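Local structure of transcriptional regulator, TetR family (Marinobacter aquaeolei, 3NNR) at residues G91-S94 / Y95-F98. The protein probably binds DNA as a TetR-family transcriptional regulator, through what is likely to be a helix-turn-helix motif. Sequence-based numbering, arbitrary orientation.
Sequences GLWS and YRFF. With SO4 (sulfate ion), chain D.
Y95 N donates to G91 O at 3.0 Å, an i to i+4 bond that closes the last turn of helix 78-94. Y95 is the first residue after that helix to leave helical geometry, and its ring presents an edge to G91 O, which lies near the ring plane. R96 then folds back on W93. R96 N donates to W93 O at 3.1 Å from well above the carbonyl plane, whereas R96 NE reaches W93 O from the opposite face at 2.9 Å, with an N-H...O angle of 164° and the oxygen in the guanidinium plane. With CG wedged between the two backbone arms (chi1 81°) and a bend at chi3, the R96 chain lays its guanidinium flat over one indole face, centres 3.9 Å apart and planes 19° from parallel. R96 CZ sits 3.9 Å from the centroid of the W93 six-membered ring, a cation-pi contact, while R96 CD adds a CH-pi contact. An alanine in place of W93 keeps the carbonyl that R96 NE binds but is likely to leave the guanidinium without its stacking face, freer to turn. R96 NH1 makes a weak hydrogen bond to O3 of a sulfate ion, probably from the crystallisation liquor. Spanning the turn, N19 of helix 6-21 donates from ND2 to S94 O and accepts from F97 N at OD1. This one-residue break between helices 78-94 and 96-100, within the TetR-family repressor region, packs Y95 and F97 on I56 of helix 49-67.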
ATOM      1  N   GLY A  91      10.981   9.307  -7.031  1.00 52.83           N
ATOM      2  CA  GLY A  91       9.986   9.143  -8.095  1.00 51.66           C
ATOM      3  C   GLY A  91       8.570   9.089  -7.547  1.00 51.68           C
ATOM      4  O   GLY A  91       7.687   9.813  -8.010  1.00 52.33           O
ATOM      5  N   LEU A  92       8.369   8.229  -6.553  1.00 50.88           N
ATOM      6  CA  LEU A  92       7.094   8.089  -5.885  1.00 52.24           C
ATOM      7  C   LEU A  92       6.576   9.420  -5.282  1.00 53.67           C
ATOM      8  O   LEU A  92       5.360   9.644  -5.253  1.00 52.18           O
ATOM      9  CB  LEU A  92       7.150   6.993  -4.816  1.00 53.77           C
ATOM     10  CG  LEU A  92       7.311   5.541  -5.300  1.00 52.12           C
ATOM     11  CD1 LEU A  92       7.569   4.656  -4.083  1.00 57.57           C
ATOM     12  CD2 LEU A  92       6.086   5.049  -6.021  1.00 57.06           C
ATOM     13  N   TRP A  93       7.481  10.286  -4.818  1.00 52.53           N
ATOM     14  CA  TRP A  93       7.074  11.616  -4.347  1.00 52.53           C
ATOM     15  C   TRP A  93       6.679  12.483  -5.535  1.00 50.64           C
ATOM     16  O   TRP A  93       5.610  13.112  -5.520  1.00 50.55           O
ATOM     17  CB  TRP A  93       8.163  12.347  -3.517  1.00 50.90           C
ATOM     18  CG  TRP A  93       7.778  13.775  -3.191  1.00 58.50           C
ATOM     19  CD1 TRP A  93       8.172  14.929  -3.849  1.00 62.82           C
ATOM     20  CD2 TRP A  93       6.876  14.196  -2.163  1.00 61.96           C
ATOM     21  NE1 TRP A  93       7.575  16.035  -3.269  1.00 62.80           N
ATOM     22  CE2 TRP A  93       6.779  15.611  -2.233  1.00 66.99           C
ATOM     23  CE3 TRP A  93       6.138  13.515  -1.199  1.00 70.55           C
ATOM     24  CZ2 TRP A  93       5.965  16.358  -1.353  1.00 79.77           C
ATOM     25  CZ3 TRP A  93       5.320  14.258  -0.310  1.00 83.66           C
ATOM     26  CH2 TRP A  93       5.247  15.669  -0.402  1.00 79.98           C
ATOM     27  N   SER A  94       7.535  12.516  -6.558  1.00 51.61           N
ATOM     28  CA  SER A  94       7.326  13.431  -7.695  1.00 52.16           C
ATOM     29  C   SER A  94       6.053  13.123  -8.500  1.00 51.40           C
ATOM     30  O   SER A  94       5.494  14.026  -9.132  1.00 55.09           O
ATOM     31  CB  SER A  94       8.578  13.495  -8.592  1.00 54.07           C
ATOM     32  OG  SER A  94       9.691  14.046  -7.891  1.00 55.32           O
ATOM     33  N   TYR A  95       5.604  11.868  -8.457  1.00 47.69           N
ATOM     34  CA  TYR A  95       4.430  11.421  -9.167  1.00 48.40           C
ATOM     35  C   TYR A  95       3.402  10.888  -8.156  1.00 51.54           C
ATOM     36  O   TYR A  95       2.599  10.014  -8.475  1.00 51.03           O
ATOM     37  CB  TYR A  95       4.860  10.362 -10.194  1.00 48.94           C
ATOM     38  CG  TYR A  95       5.674  10.953 -11.325  1.00 45.37           C
ATOM     39  CD1 TYR A  95       7.027  11.259 -11.152  1.00 54.38           C
ATOM     40  CD2 TYR A  95       5.099  11.221 -12.580  1.00 53.03           C
ATOM     41  CE1 TYR A  95       7.799  11.831 -12.171  1.00 48.22           C
ATOM     42  CE2 TYR A  95       5.880  11.799 -13.643  1.00 48.10           C
ATOM     43  CZ  TYR A  95       7.239  12.098 -13.422  1.00 50.39           C
ATOM     44  OH  TYR A  95       8.060  12.672 -14.414  1.00 51.65           O
ATOM     45  N   ARG A  96       3.374  11.490  -6.958  1.00 52.23           N
ATOM     46  CA  ARG A  96       2.509  11.021  -5.862  1.00 53.05           C
ATOM     47  C   ARG A  96       1.029  10.892  -6.217  1.00 49.68           C
ATOM     48  O   ARG A  96       0.344  10.050  -5.620  1.00 50.63           O
ATOM     49  CB  ARG A  96       2.714  11.833  -4.542  1.00 50.03           C
ATOM     50  CG  ARG A  96       1.995  13.170  -4.478  1.00 61.04           C
ATOM     51  CD  ARG A  96       2.586  14.169  -3.455  1.00 50.68           C
ATOM     52  NE  ARG A  96       3.710  14.828  -4.099  1.00 64.25           N
ATOM     53  CZ  ARG A  96       3.867  16.133  -4.311  1.00 61.37           C
ATOM     54  NH1 ARG A  96       3.026  17.045  -3.831  1.00 57.05           N
ATOM     55  NH2 ARG A  96       4.953  16.536  -4.960  1.00 71.20           N
ATOM     56  N   PHE A  97       0.549  11.706  -7.156  1.00 49.13           N
ATOM     57  CA  PHE A  97      -0.872  11.668  -7.600  1.00 50.81           C
ATOM     58  C   PHE A  97      -1.284  10.300  -8.172  1.00 50.13           C
ATOM     59  O   PHE A  97      -2.438   9.896  -8.055  1.00 54.57           O
ATOM     60  CB  PHE A  97      -1.179  12.749  -8.666  1.00 49.21           C
ATOM     61  CG  PHE A  97      -0.917  12.288 -10.078  1.00 50.75           C
ATOM     62  CD1 PHE A  97       0.358  12.278 -10.593  1.00 55.59           C
ATOM     63  CD2 PHE A  97      -1.964  11.768 -10.867  1.00 52.17           C
ATOM     64  CE1 PHE A  97       0.614  11.805 -11.895  1.00 49.53           C
ATOM     65  CE2 PHE A  97      -1.725  11.278 -12.134  1.00 53.09           C
ATOM     66  CZ  PHE A  97      -0.426  11.290 -12.657  1.00 55.36           C
ATOM     67  N   PHE A  98      -0.339   9.612  -8.796  1.00 49.21           N
ATOM     68  CA  PHE A  98      -0.607   8.353  -9.482  1.00 51.15           C
ATOM     69  C   PHE A  98      -1.024   7.229  -8.531  1.00 54.13           C
ATOM     70  O   PHE A  98      -2.130   6.701  -8.647  1.00 51.51           O
ATOM     71  CB  PHE A  98       0.600   7.974 -10.325  1.00 49.80           C
ATOM     72  CG  PHE A  98       0.367   6.831 -11.236  1.00 53.64           C
ATOM     73  CD1 PHE A  98      -0.306   7.017 -12.422  1.00 53.50           C
ATOM     74  CD2 PHE A  98       0.863   5.573 -10.934  1.00 57.48           C
ATOM     75  CE1 PHE A  98      -0.524   5.958 -13.281  1.00 52.60           C
ATOM     76  CE2 PHE A  98       0.655   4.510 -11.785  1.00 59.93           C
ATOM     77  CZ  PHE A  98      -0.047   4.701 -12.957  1.00 63.57           C
TER
HETATM   78  S   SO4 D 232       0.490  16.902  -0.836  1.00 92.65           S
HETATM   79  O1  SO4 D 232       1.169  17.100   0.449  1.00 92.94           O
HETATM   80  O2  SO4 D 232      -0.988  17.067  -0.821  1.00 85.81           O
HETATM   81  O3  SO4 D 232       1.046  17.912  -1.760  1.00 79.13           O
HETATM   82  O4  SO4 D 232       0.817  15.510  -1.127  1.00 81.39           O